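Local coordinates for protein L-tyrosine isonitrile synthase (Pseudomonas aeruginosa, PDB 3E59) that makes the isonitrile group of paerucumarin by converting L-tyrosine to its isocyano derivative, with C2 of ribulose 5-phosphate as the carbon source, at residues A[22-27]-A[254-259]; A[17-22]-A[266-271]; A[66-71]-A[113-118]; A[92-97]-A[146-151]. All blocks are in the same frame, centred on the assembly; numbering follows the deposited sequence.

Contact 1. Residues A[22-27]-A[254-259]; sequences YRRRYP and LSIHPQ. With PO4 (phosphate ion), chain E.
The Tyr26 ring carries Pro258 on one face. Pro258 CB sits over the ring centre, 3.7 Å from the centroid and 10° off the normal, a CH-pi contact. The Arg24 guanidinium has the carbonyl of Ile256 over one face, with NE 3.2 Å from Ile256 O; the angle is too poor for a hydrogen bond. The group is hydrogen-bonded instead to carbonyls that include Ile268 (from NE) and Asp276 and Leu278 (from NH1). Arg24 reaches them because its chain is extended from CG to NE, alongside Ile256. On the His257 ring, Ile256 CD1 lies over one face towards the rim, and a phosphate oxygen approaches in plane at the edge. There His257 ND1 donates to phosphate O1 at 2.9 Å. Ser255 OG donates to phosphate O3 at 2.6 Å and accepts from His257 N, closing an ST turn. Gln259 NE2 donates hydrogen bonds to Ser255 OG and to phosphate O1. A water bridges Arg24 O, 2.8 Å from it, to Gln259 N. The end of strand 252-255 and the turn after it, with Arg253 and Lys265, form an anion site; the ion, probably from the crystallisation liquor, may mark a pocket for a phosphate group.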
loop_
_atom_site.group_PDB
_atom_site.type_symbol
_atom_site.label_atom_id
_atom_site.label_comp_id
_atom_site.label_asym_id
_atom_site.label_seq_id
_atom_site.Cartn_x
_atom_site.Cartn_y
_atom_site.Cartn_z
ATOM N N TYR A 22 9.851 -6.501 -8.860
ATOM C CA TYR A 22 8.519 -6.446 -8.254
ATOM C C TYR A 22 7.839 -5.082 -8.402
ATOM O O TYR A 22 6.909 -4.748 -7.652
ATOM C CB TYR A 22 8.619 -6.828 -6.769
ATOM C CG TYR A 22 9.286 -8.173 -6.554
ATOM C CD1 TYR A 22 8.583 -9.363 -6.773
ATOM C CD2 TYR A 22 10.622 -8.258 -6.164
ATOM C CE1 TYR A 22 9.197 -10.598 -6.597
ATOM C CE2 TYR A 22 11.240 -9.489 -5.992
ATOM C CZ TYR A 22 10.516 -10.647 -6.201
ATOM O OH TYR A 22 11.111 -11.870 -6.030
ATOM N N ARG A 23 8.287 -4.296 -9.376
ATOM C CA ARG A 23 7.808 -2.922 -9.522
ATOM C C ARG A 23 6.380 -2.867 -10.094
ATOM O O ARG A 23 6.046 -3.572 -11.060
ATOM C CB ARG A 23 8.787 -2.096 -10.373
ATOM C CG ARG A 23 8.475 -0.602 -10.387
ATOM C CD ARG A 23 9.505 0.222 -11.142
ATOM N NE ARG A 23 9.596 -0.124 -12.560
ATOM C CZ ARG A 23 9.105 0.596 -13.565
ATOM N NH1 ARG A 23 8.473 1.749 -13.339
ATOM N NH2 ARG A 23 9.264 0.163 -14.818
ATOM N N ARG A 24 5.529 -2.055 -9.471
ATOM C CA ARG A 24 4.222 -1.733 -10.049
ATOM C C ARG A 24 4.425 -0.714 -11.163
ATOM O O ARG A 24 5.108 0.299 -10.960
ATOM C CB ARG A 24 3.302 -1.116 -9.006
ATOM C CG ARG A 24 2.908 -2.046 -7.934
ATOM C CD ARG A 24 1.948 -1.396 -6.985
ATOM N NE ARG A 24 1.886 -2.208 -5.773
ATOM C CZ ARG A 24 0.897 -3.033 -5.436
ATOM N NH1 ARG A 24 -0.195 -3.161 -6.190
ATOM N NH2 ARG A 24 0.998 -3.714 -4.311
ATOM N N ARG A 25 3.855 -0.999 -12.334
ATOM C CA ARG A 25 3.849 -0.067 -13.462
ATOM C C ARG A 25 2.407 0.342 -13.706
ATOM O O ARG A 25 1.500 -0.400 -13.326
ATOM C CB ARG A 25 4.396 -0.740 -14.723
ATOM C CG ARG A 25 5.836 -1.241 -14.628
ATOM C CD ARG A 25 6.320 -1.728 -15.983
ATOM N NE ARG A 25 6.410 -0.635 -16.956
ATOM C CZ ARG A 25 6.405 -0.786 -18.280
ATOM N NH1 ARG A 25 6.307 -1.993 -18.831
ATOM N NH2 ARG A 25 6.492 0.283 -19.059
ATOM N N TYR A 26 2.185 1.513 -14.313
ATOM C CA TYR A 26 0.846 1.894 -14.762
ATOM C C TYR A 26 0.406 0.915 -15.843
ATOM O O TYR A 26 1.147 0.710 -16.800
ATOM C CB TYR A 26 0.821 3.343 -15.283
ATOM C CG TYR A 26 1.085 4.370 -14.201
ATOM C CD1 TYR A 26 0.063 4.790 -13.341
ATOM C CD2 TYR A 26 2.366 4.895 -14.013
ATOM C CE1 TYR A 26 0.309 5.732 -12.345
ATOM C CE2 TYR A 26 2.623 5.835 -13.017
ATOM C CZ TYR A 26 1.597 6.242 -12.190
ATOM O OH TYR A 26 1.845 7.153 -11.209
ATOM N N PRO A 27 -0.780 0.278 -15.682
ATOM C CA PRO A 27 -1.278 -0.664 -16.709
ATOM C C PRO A 27 -1.240 -0.035 -18.103
ATOM O O PRO A 27 -0.944 -0.721 -19.082
ATOM C CB PRO A 27 -2.735 -0.919 -16.285
ATOM C CG PRO A 27 -2.732 -0.688 -14.799
ATOM C CD PRO A 27 -1.720 0.404 -14.550
ATOM N N LEU A 254 8.843 3.263 -0.518
ATOM C CA LEU A 254 8.027 2.312 -1.268
ATOM C C LEU A 254 6.579 2.766 -1.293
ATOM O O LEU A 254 6.184 3.650 -0.535
ATOM C CB LEU A 254 8.130 0.900 -0.702
ATOM C CG LEU A 254 9.506 0.243 -0.541
ATOM C CD1 LEU A 254 9.331 -1.045 0.227
ATOM C CD2 LEU A 254 10.211 -0.012 -1.887
ATOM N N SER A 255 5.794 2.151 -2.177
ATOM C CA SER A 255 4.388 2.512 -2.375
ATOM C C SER A 255 3.648 1.275 -2.849
ATOM O O SER A 255 4.266 0.337 -3.348
ATOM C CB SER A 255 4.274 3.631 -3.415
ATOM O OG SER A 255 2.951 4.127 -3.515
ATOM N N ILE A 256 2.330 1.264 -2.666
ATOM C CA ILE A 256 1.487 0.220 -3.244
ATOM C C ILE A 256 0.672 0.731 -4.425
ATOM O O ILE A 256 -0.254 0.045 -4.900
ATOM C CB ILE A 256 0.590 -0.529 -2.172
ATOM C CG1 ILE A 256 -0.079 0.434 -1.185
ATOM C CG2 ILE A 256 1.433 -1.514 -1.414
ATOM C CD1 ILE A 256 -1.254 1.183 -1.752
ATOM N N HIS A 257 1.020 1.945 -4.878
ATOM C CA HIS A 257 0.567 2.486 -6.157
ATOM C C HIS A 257 1.703 2.507 -7.167
ATOM O O HIS A 257 2.851 2.705 -6.788
ATOM C CB HIS A 257 0.076 3.924 -6.024
ATOM C CG HIS A 257 -0.942 4.119 -4.963
ATOM N ND1 HIS A 257 -0.859 5.143 -4.046
ATOM C CD2 HIS A 257 -2.070 3.427 -4.666
ATOM C CE1 HIS A 257 -1.898 5.076 -3.230
ATOM N NE2 HIS A 257 -2.648 4.047 -3.589
ATOM N N PRO A 258 1.380 2.311 -8.461
ATOM C CA PRO A 258 2.352 2.592 -9.536
ATOM C C PRO A 258 2.804 4.044 -9.398
ATOM O O PRO A 258 1.995 4.894 -9.023
ATOM C CB PRO A 258 1.528 2.447 -10.819
ATOM C CG PRO A 258 0.357 1.633 -10.445
ATOM C CD PRO A 258 0.092 1.815 -8.981
ATOM N N GLN A 259 4.074 4.316 -9.689
ATOM C CA GLN A 259 4.637 5.641 -9.498
ATOM C C GLN A 259 5.393 6.113 -10.738
ATOM O O GLN A 259 5.987 5.283 -11.453
ATOM C CB GLN A 259 5.561 5.667 -8.260
ATOM C CG GLN A 259 4.853 5.428 -6.900
ATOM C CD GLN A 259 3.900 6.548 -6.473
ATOM O OE1 GLN A 259 3.956 7.669 -6.995
ATOM N NE2 GLN A 259 3.018 6.246 -5.502
HETATM P P PO4 E . 1.461 7.151 -1.925
HETATM O O1 PO4 E . 1.060 7.233 -3.378
HETATM O O2 PO4 E . 0.199 6.972 -1.099
HETATM O O3 PO4 E . 2.431 5.964 -1.735
HETATM O O4 PO4 E . 2.104 8.440 -1.489
HETATM O O HOH W 1 8.170 3.738 -10.918
HETATM O O HOH W 2 6.105 2.289 -9.272
HETATM O O HOH W 3 0.183 6.975 -8.784
#

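Contact 2. Residues A[17-22]-A[266-271]; sequences KELLLY and FGIHMM
Phe266 pushes its ring against the end of helix 11-20, where the ring tip fills the hollow beside Leu19 CB and a Leu20 methyl. CZ lies 3.7 Å from Leu19 CB, and the Leu19 carbonyl oxygen sits at the ring edge, near its plane. Leu20 CD2 is 4.1 Å from Phe266 CE2, and this side chain runs roughly perpendicular to that of Phe266. A chi1 of -177° swings the Phe266 ring out towards the helix. Ile42 and Gln46 of helix 35-55 also touch this ring. The strand involved, 265-267, is an outermost strand of the five-stranded parallel sheet, so the N-terminal helix packs at the border of that sheet. Further along, Ile268 touches both Leu19 and Tyr22 with different atoms: its CD1 is 4.2 Å from Leu19 CD2, and its CG1 is 3.8 Å from Tyr22 CB. The Tyr22 ring turns away from segment 266-271 to meet Phe92 edge-to-face. The Tyr22 backbone stays close, and His269 N donates a hydrogen bond to Tyr22 O. The modelled 2.5 Å is unusually short, and the exact length is doubtful. The same oxygen takes a CA-H...O contact from Ile268 CA at 3.3 Å. His269 NE2 is hydrogen-bonded to Asp276 OD1.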
loop_
_atom_site.group_PDB
_atom_site.type_symbol
_atom_site.label_atom_id
_atom_site.label_comp_id
_atom_site.label_asym_id
_atom_site.label_seq_id
_atom_site.Cartn_x
_atom_site.Cartn_y
_atom_site.Cartn_z
ATOM N N LYS A 17 18.062 -3.706 -8.445
ATOM C CA LYS A 17 17.675 -4.794 -9.356
ATOM C C LYS A 17 16.729 -5.773 -8.660
ATOM O O LYS A 17 15.815 -6.305 -9.285
ATOM C CB LYS A 17 18.907 -5.514 -9.927
ATOM N N GLU A 18 16.953 -5.979 -7.363
ATOM C CA GLU A 18 16.056 -6.756 -6.504
ATOM C C GLU A 18 14.635 -6.152 -6.388
ATOM O O GLU A 18 13.640 -6.882 -6.411
ATOM C CB GLU A 18 16.688 -6.916 -5.114
ATOM C CG GLU A 18 15.924 -7.799 -4.163
ATOM C CD GLU A 18 15.911 -9.252 -4.602
ATOM O OE1 GLU A 18 16.988 -9.756 -4.987
ATOM O OE2 GLU A 18 14.822 -9.876 -4.566
ATOM N N LEU A 19 14.547 -4.830 -6.266
ATOM C CA LEU A 19 13.255 -4.131 -6.211
ATOM C C LEU A 19 12.565 -4.090 -7.572
ATOM O O LEU A 19 11.354 -4.190 -7.649
ATOM C CB LEU A 19 13.441 -2.687 -5.707
ATOM C CG LEU A 19 14.229 -2.472 -4.406
ATOM C CD1 LEU A 19 14.587 -0.996 -4.211
ATOM C CD2 LEU A 19 13.448 -3.007 -3.205
ATOM N N LEU A 20 13.353 -3.921 -8.637
ATOM C CA LEU A 20 12.834 -3.724 -9.982
ATOM C C LEU A 20 12.022 -4.920 -10.502
ATOM O O LEU A 20 11.118 -4.744 -11.325
ATOM C CB LEU A 20 13.982 -3.390 -10.951
ATOM C CG LEU A 20 14.544 -1.956 -10.939
ATOM C CD1 LEU A 20 15.809 -1.884 -11.754
ATOM C CD2 LEU A 20 13.503 -0.949 -11.458
ATOM N N LEU A 21 12.370 -6.121 -10.024
ATOM C CA LEU A 21 11.626 -7.355 -10.301
ATOM C C LEU A 21 10.160 -7.303 -9.885
ATOM O O LEU A 21 9.332 -7.989 -10.486
ATOM C CB LEU A 21 12.268 -8.539 -9.577
ATOM C CG LEU A 21 13.690 -8.929 -9.955
ATOM C CD1 LEU A 21 14.282 -9.834 -8.877
ATOM C CD2 LEU A 21 13.732 -9.589 -11.355
ATOM N N TYR A 22 9.851 -6.501 -8.860
ATOM C CA TYR A 22 8.519 -6.446 -8.254
ATOM C C TYR A 22 7.839 -5.082 -8.402
ATOM O O TYR A 22 6.909 -4.748 -7.652
ATOM C CB TYR A 22 8.619 -6.828 -6.769
ATOM C CG TYR A 22 9.286 -8.173 -6.554
ATOM C CD1 TYR A 22 8.583 -9.363 -6.773
ATOM C CD2 TYR A 22 10.622 -8.258 -6.164
ATOM C CE1 TYR A 22 9.197 -10.598 -6.597
ATOM C CE2 TYR A 22 11.240 -9.489 -5.992
ATOM C CZ TYR A 22 10.516 -10.647 -6.201
ATOM O OH TYR A 22 11.111 -11.870 -6.030
ATOM N N PHE A 266 8.490 4.505 -5.018
ATOM C CA PHE A 266 8.732 3.318 -5.828
ATOM C C PHE A 266 7.625 2.283 -5.584
ATOM O O PHE A 266 7.553 1.691 -4.509
ATOM C CB PHE A 266 10.096 2.729 -5.477
ATOM C CG PHE A 266 10.477 1.522 -6.309
ATOM C CD1 PHE A 266 9.976 0.254 -6.001
ATOM C CD2 PHE A 266 11.355 1.653 -7.387
ATOM C CE1 PHE A 266 10.328 -0.863 -6.753
ATOM C CE2 PHE A 266 11.717 0.548 -8.145
ATOM C CZ PHE A 266 11.200 -0.714 -7.832
ATOM N N GLY A 267 6.767 2.064 -6.578
ATOM C CA GLY A 267 5.670 1.088 -6.436
ATOM C C GLY A 267 6.168 -0.346 -6.461
ATOM O O GLY A 267 6.980 -0.718 -7.307
ATOM N N ILE A 268 5.685 -1.160 -5.529
ATOM C CA ILE A 268 6.184 -2.533 -5.386
ATOM C C ILE A 268 5.045 -3.537 -5.184
ATOM O O ILE A 268 4.073 -3.269 -4.457
ATOM C CB ILE A 268 7.254 -2.639 -4.234
ATOM C CG1 ILE A 268 7.963 -3.997 -4.260
ATOM C CG2 ILE A 268 6.630 -2.347 -2.850
ATOM C CD1 ILE A 268 9.335 -3.985 -3.613
ATOM N N HIS A 269 5.176 -4.688 -5.845
ATOM C CA HIS A 269 4.237 -5.789 -5.702
ATOM C C HIS A 269 4.639 -6.686 -4.546
ATOM O O HIS A 269 5.821 -6.767 -4.188
ATOM C CB HIS A 269 4.132 -6.596 -6.995
ATOM C CG HIS A 269 3.262 -5.961 -8.040
ATOM N ND1 HIS A 269 1.886 -5.911 -7.935
ATOM C CD2 HIS A 269 3.566 -5.401 -9.236
ATOM C CE1 HIS A 269 1.381 -5.328 -9.008
ATOM N NE2 HIS A 269 2.379 -5.022 -9.820
ATOM N N MET A 270 3.644 -7.327 -3.948
ATOM C CA MET A 270 3.850 -8.192 -2.776
ATOM C C MET A 270 3.328 -9.629 -2.978
ATOM O O MET A 270 3.606 -10.511 -2.160
ATOM C CB MET A 270 3.192 -7.572 -1.540
ATOM C CG MET A 270 3.738 -6.215 -1.114
ATOM S SD MET A 270 2.835 -5.579 0.292
ATOM C CE MET A 270 1.190 -5.390 -0.412
ATOM N N MET A 271 2.554 -9.841 -4.039
ATOM C CA MET A 271 2.063 -11.161 -4.486
ATOM C C MET A 271 1.875 -11.013 -5.981
ATOM O O MET A 271 1.612 -9.899 -6.450
ATOM C CB MET A 271 0.682 -11.478 -3.919
ATOM C CG MET A 271 0.636 -11.892 -2.475
ATOM S SD MET A 271 -1.071 -12.131 -1.942
ATOM C CE MET A 271 -1.494 -13.648 -2.777
#

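Contact 3. Residues A[66-71]-A[113-118]; sequences AFPAKS and CSDGRV
With chi1 at 172°, Ser114 swings its OG to the side opposite the backbone N, towards the carbonyl of Phe67. Asp115 CG takes the position between N and carbonyl carbon (chi1 48°), which sets its carboxylate beside the ring of Pro68. The contact joins the loop after strand 60-64 to the turn from strand 108-112 into helix 116-119. The two strands are neighbours in the parallel sheet, and the segments meet at their C-terminal ends, an arrangement of the alpha/beta type. Ser114 OG is 3.2 Å from Phe67 O; this is a possible hydrogen bond only, since the hydroxyl proton could go elsewhere. Two CA-H...O contacts lie beside it. Ser114 CA points its hydrogen at Ala66 O, 3.2 Å away and nearly straight at 166°. Gly116 CA makes a longer, more bent one with Pro68 O at 3.5 Å. Gly116 CA is also 3.5 Å from Pro68 CB, tighter than usual van der Waals contact. Trp281 touches Ala66, Phe67 and Pro68, and Trp240 of helix 219-247 touches Asp115. The Asp115 side chain lies about 6 Å from a bound phosphate ion, between nearest atoms. Its carboxylate runs alongside the Pro68 ring, with Asp115 OD1 3.3 Å from Pro68 CB.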
loop_
_atom_site.group_PDB
_atom_site.type_symbol
_atom_site.label_atom_id
_atom_site.label_comp_id
_atom_site.label_asym_id
_atom_site.label_seq_id
_atom_site.Cartn_x
_atom_site.Cartn_y
_atom_site.Cartn_z
ATOM N N ALA A 66 0.878 1.624 3.748
ATOM C CA ALA A 66 0.091 0.468 3.302
ATOM C C ALA A 66 -0.615 -0.216 4.477
ATOM O O ALA A 66 -0.417 0.158 5.632
ATOM C CB ALA A 66 0.991 -0.544 2.590
ATOM N N PHE A 67 -1.425 -1.227 4.163
ATOM C CA PHE A 67 -2.133 -2.039 5.157
ATOM C C PHE A 67 -2.994 -1.204 6.120
ATOM O O PHE A 67 -2.796 -1.256 7.346
ATOM C CB PHE A 67 -1.156 -2.930 5.939
ATOM C CG PHE A 67 -0.413 -3.939 5.097
ATOM C CD1 PHE A 67 0.874 -3.648 4.592
ATOM C CD2 PHE A 67 -0.961 -5.198 4.854
ATOM C CE1 PHE A 67 1.580 -4.595 3.838
ATOM C CE2 PHE A 67 -0.275 -6.143 4.095
ATOM C CZ PHE A 67 1.002 -5.847 3.591
ATOM N N PRO A 68 -3.943 -0.421 5.573
ATOM C CA PRO A 68 -4.785 0.427 6.430
ATOM C C PRO A 68 -5.877 -0.340 7.178
ATOM O O PRO A 68 -6.052 -0.162 8.382
ATOM C CB PRO A 68 -5.419 1.415 5.433
ATOM C CG PRO A 68 -5.491 0.672 4.157
ATOM C CD PRO A 68 -4.257 -0.236 4.143
ATOM N N ALA A 69 -6.626 -1.152 6.440
ATOM C CA ALA A 69 -7.761 -1.908 6.947
ATOM C C ALA A 69 -8.333 -2.556 5.727
ATOM O O ALA A 69 -8.071 -2.110 4.610
ATOM C CB ALA A 69 -8.814 -0.993 7.582
ATOM N N LYS A 70 -9.109 -3.614 5.933
ATOM C CA LYS A 70 -9.813 -4.256 4.834
ATOM C C LYS A 70 -10.863 -3.298 4.242
ATOM O O LYS A 70 -11.418 -2.450 4.956
ATOM C CB LYS A 70 -10.465 -5.546 5.336
ATOM C CG LYS A 70 -10.124 -6.807 4.531
ATOM C CD LYS A 70 -8.719 -7.296 4.752
ATOM C CE LYS A 70 -8.569 -8.754 4.335
ATOM N NZ LYS A 70 -7.628 -8.992 3.208
ATOM N N SER A 71 -11.116 -3.411 2.936
ATOM C CA SER A 71 -12.264 -2.728 2.323
ATOM C C SER A 71 -13.546 -3.007 3.124
ATOM O O SER A 71 -13.760 -4.145 3.570
ATOM C CB SER A 71 -12.434 -3.191 0.875
ATOM O OG SER A 71 -13.757 -2.975 0.403
ATOM N N CYS A 113 4.047 1.754 7.239
ATOM C CA CYS A 113 3.482 2.964 7.815
ATOM C C CYS A 113 1.980 3.002 7.530
ATOM O O CYS A 113 1.518 3.640 6.592
ATOM C CB CYS A 113 4.220 4.200 7.294
ATOM S SG CYS A 113 5.990 4.239 7.788
ATOM N N SER A 114 1.229 2.296 8.358
ATOM C CA SER A 114 -0.196 2.148 8.153
ATOM C C SER A 114 -0.890 3.496 8.026
ATOM O O SER A 114 -0.690 4.392 8.852
ATOM C CB SER A 114 -0.818 1.353 9.293
ATOM O OG SER A 114 -2.229 1.377 9.163
ATOM N N ASP A 115 -1.699 3.624 6.981
ATOM C CA ASP A 115 -2.494 4.827 6.758
ATOM C C ASP A 115 -3.960 4.639 7.162
ATOM O O ASP A 115 -4.828 5.420 6.767
ATOM C CB ASP A 115 -2.361 5.313 5.303
ATOM C CG ASP A 115 -2.544 4.199 4.259
ATOM O OD1 ASP A 115 -2.623 2.990 4.581
ATOM O OD2 ASP A 115 -2.597 4.562 3.070
ATOM N N GLY A 116 -4.227 3.613 7.970
ATOM C CA GLY A 116 -5.596 3.289 8.377
ATOM C C GLY A 116 -6.210 4.428 9.145
ATOM O O GLY A 116 -7.354 4.791 8.919
ATOM N N ARG A 117 -5.419 5.004 10.043
ATOM C CA ARG A 117 -5.877 6.082 10.888
ATOM C C ARG A 117 -6.004 7.415 10.154
ATOM O O ARG A 117 -6.772 8.259 10.590
ATOM C CB ARG A 117 -4.962 6.228 12.111
ATOM C CG ARG A 117 -5.563 7.042 13.269
ATOM C CD ARG A 117 -6.644 6.265 14.008
ATOM N NE ARG A 117 -6.086 5.166 14.792
ATOM C CZ ARG A 117 -6.795 4.149 15.272
ATOM N NH1 ARG A 117 -8.099 4.073 15.046
ATOM N NH2 ARG A 117 -6.189 3.197 15.973
ATOM N N VAL A 118 -5.275 7.602 9.050
ATOM C CA VAL A 118 -5.206 8.923 8.387
ATOM C C VAL A 118 -6.516 9.374 7.709
ATOM O O VAL A 118 -6.785 10.581 7.620
ATOM C CB VAL A 118 -3.968 9.090 7.402
ATOM C CG1 VAL A 118 -2.695 8.471 7.975
ATOM C CG2 VAL A 118 -4.253 8.551 6.023
#

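Contact 4. Residues A[92-97]-A[146-151]; sequences FLNHLC and ATHIGV
Asn94 OD1 accepts a hydrogen bond from the backbone N of His148 at 2.9 Å. The donor comes in nearly along the C=O axis, with a C=O...N angle of 166°. His148 ND1 adds a weak bond to the same oxygen at 3.4 Å. The helix side chain thus holds the backbone of His148 and, only weakly, its ring. Asn94 CG is anti to the backbone N (chi1 -165°), which carries the amide across to the loop before strand 149-151. The amide plane and the His148 ring plane are only 16° apart, although the two side chains cross at about a right angle. The other end of the amide is also used: Asn94 ND2 donates to a water 3.0 Å away, and that water also bonds Thr147 OG1. Thr147 OG1 itself lies over the centre of one face of the His148 ring. Packing extends the contact. Ala146 CB presses on the Asn94 amide, 3.5 Å from OD1. Cys97, one turn further along the helix, meets His148 with CB to CB at 3.6 Å. Ile149 CD1 rests on the helix backbone and lies 3.9 Å from Leu93 CB. Leu93, Cys97 and Ile149 also touch Ile110 of strand 108-112. This is the packing of an alpha/beta fold, with helix 84-103 lying against the edge strand 149-151, one of the two outermost, and its neighbour in the parallel sheet.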
loop_
_atom_site.group_PDB
_atom_site.type_symbol
_atom_site.label_atom_id
_atom_site.label_comp_id
_atom_site.label_asym_id
_atom_site.label_seq_id
_atom_site.Cartn_x
_atom_site.Cartn_y
_atom_site.Cartn_z
ATOM N N PHE A 92 6.443 -11.987 2.028
ATOM C CA PHE A 92 7.232 -11.554 0.867
ATOM C C PHE A 92 8.174 -10.401 1.204
ATOM O O PHE A 92 9.347 -10.401 0.799
ATOM C CB PHE A 92 6.349 -11.134 -0.324
ATOM C CG PHE A 92 7.127 -10.415 -1.390
ATOM C CD1 PHE A 92 7.844 -11.133 -2.342
ATOM C CD2 PHE A 92 7.204 -9.022 -1.396
ATOM C CE1 PHE A 92 8.600 -10.480 -3.289
ATOM C CE2 PHE A 92 7.961 -8.352 -2.345
ATOM C CZ PHE A 92 8.659 -9.081 -3.295
ATOM N N LEU A 93 7.644 -9.408 1.920
ATOM C CA LEU A 93 8.391 -8.198 2.227
ATOM C C LEU A 93 9.554 -8.534 3.140
ATOM O O LEU A 93 10.654 -7.992 2.995
ATOM C CB LEU A 93 7.487 -7.153 2.888
ATOM C CG LEU A 93 6.412 -6.454 2.043
ATOM C CD1 LEU A 93 5.539 -5.610 2.944
ATOM C CD2 LEU A 93 7.037 -5.611 0.954
ATOM N N ASN A 94 9.300 -9.431 4.087
ATOM C CA ASN A 94 10.356 -9.913 4.948
ATOM C C ASN A 94 11.458 -10.657 4.187
ATOM O O ASN A 94 12.633 -10.480 4.490
ATOM C CB ASN A 94 9.814 -10.774 6.086
ATOM C CG ASN A 94 10.840 -10.975 7.172
ATOM O OD1 ASN A 94 11.175 -10.035 7.886
ATOM N ND2 ASN A 94 11.373 -12.191 7.283
ATOM N N HIS A 95 11.083 -11.478 3.207
ATOM C CA HIS A 95 12.070 -12.256 2.456
ATOM C C HIS A 95 12.889 -11.360 1.533
ATOM O O HIS A 95 14.064 -11.606 1.318
ATOM C CB HIS A 95 11.431 -13.420 1.680
ATOM C CG HIS A 95 12.428 -14.379 1.097
ATOM N ND1 HIS A 95 12.537 -14.610 -0.262
ATOM C CD2 HIS A 95 13.378 -15.149 1.688
ATOM C CE1 HIS A 95 13.502 -15.490 -0.479
ATOM N NE2 HIS A 95 14.026 -15.837 0.687
ATOM N N LEU A 96 12.259 -10.324 0.993
ATOM C CA LEU A 96 12.961 -9.289 0.240
ATOM C C LEU A 96 14.141 -8.693 1.056
ATOM O O LEU A 96 15.248 -8.516 0.538
ATOM C CB LEU A 96 11.959 -8.208 -0.176
ATOM C CG LEU A 96 12.375 -7.049 -1.092
ATOM C CD1 LEU A 96 12.705 -7.505 -2.510
ATOM C CD2 LEU A 96 11.257 -6.042 -1.142
ATOM N N CYS A 97 13.898 -8.405 2.333
ATOM C CA CYS A 97 14.928 -7.865 3.229
ATOM C C CYS A 97 16.047 -8.885 3.448
ATOM O O CYS A 97 17.225 -8.510 3.478
ATOM C CB CYS A 97 14.316 -7.449 4.577
ATOM S SG CYS A 97 13.287 -5.950 4.539
ATOM N N ALA A 146 8.555 -12.788 11.031
ATOM C CA ALA A 146 9.182 -11.695 10.308
ATOM C C ALA A 146 9.883 -10.776 11.298
ATOM O O ALA A 146 9.255 -10.255 12.217
ATOM C CB ALA A 146 8.158 -10.937 9.506
ATOM N N THR A 147 11.188 -10.606 11.128
ATOM C CA THR A 147 11.953 -9.747 12.007
ATOM C C THR A 147 12.419 -8.439 11.336
ATOM O O THR A 147 13.004 -7.580 12.006
ATOM C CB THR A 147 13.187 -10.477 12.585
ATOM O OG1 THR A 147 14.095 -10.775 11.518
ATOM C CG2 THR A 147 12.792 -11.770 13.291
ATOM N N HIS A 148 12.179 -8.285 10.032
ATOM C CA HIS A 148 12.671 -7.090 9.317
ATOM C C HIS A 148 11.541 -6.136 8.973
ATOM O O HIS A 148 11.729 -5.152 8.253
ATOM C CB HIS A 148 13.481 -7.488 8.084
ATOM C CG HIS A 148 14.570 -8.483 8.378
ATOM N ND1 HIS A 148 14.535 -9.781 7.922
ATOM C CD2 HIS A 148 15.693 -8.381 9.127
ATOM C CE1 HIS A 148 15.595 -10.434 8.362
ATOM N NE2 HIS A 148 16.316 -9.608 9.095
ATOM N N ILE A 149 10.370 -6.441 9.516
ATOM C CA ILE A 149 9.153 -5.679 9.255
ATOM C C ILE A 149 8.729 -4.969 10.531
ATOM O O ILE A 149 8.411 -5.608 11.529
ATOM C CB ILE A 149 8.000 -6.594 8.709
ATOM C CG1 ILE A 149 8.460 -7.385 7.483
ATOM C CG2 ILE A 149 6.750 -5.773 8.341
ATOM C CD1 ILE A 149 9.099 -6.535 6.363
ATOM N N GLY A 150 8.742 -3.643 10.496
ATOM C CA GLY A 150 8.204 -2.844 11.598
ATOM C C GLY A 150 6.881 -2.197 11.222
ATOM O O GLY A 150 6.509 -2.168 10.053
ATOM N N VAL A 151 6.164 -1.692 12.221
ATOM C CA VAL A 151 4.922 -0.966 11.998
ATOM C C VAL A 151 5.025 0.410 12.648
ATOM O O VAL A 151 5.529 0.543 13.761
ATOM C CB VAL A 151 3.662 -1.732 12.529
ATOM C CG1 VAL A 151 2.396 -0.983 12.184
ATOM C CG2 VAL A 151 3.578 -3.135 11.931
HETATM O O HOH W 4 13.295 -12.512 9.540
#

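In the fold
Contacts 1, 2 and 4 all reach the five-stranded parallel sheet; contact 3 joins segments that follow two of its strands. Contacts 1 and 2 share Tyr22 and sit on adjoining strands, with centres about 8 Å apart. Arg24 N of contact 1 probably bonds Gly267 O of contact 2 at 2.9 Å. Contact 4 lies at the other border of the sheet, about 14 Å between centres from contact 2, yet Phe92 of its helix packs on His269. Contact 3 is about 17 Å between centres from contacts 1 and 4. Ile256 CG1 of contact 1 is 4.0 Å from Ala66 CB of contact 3, and Phe67 touches Met270 and Leu93. The phosphate ion held in contact 1 lies on the side where contact 3 brings Asp115 near.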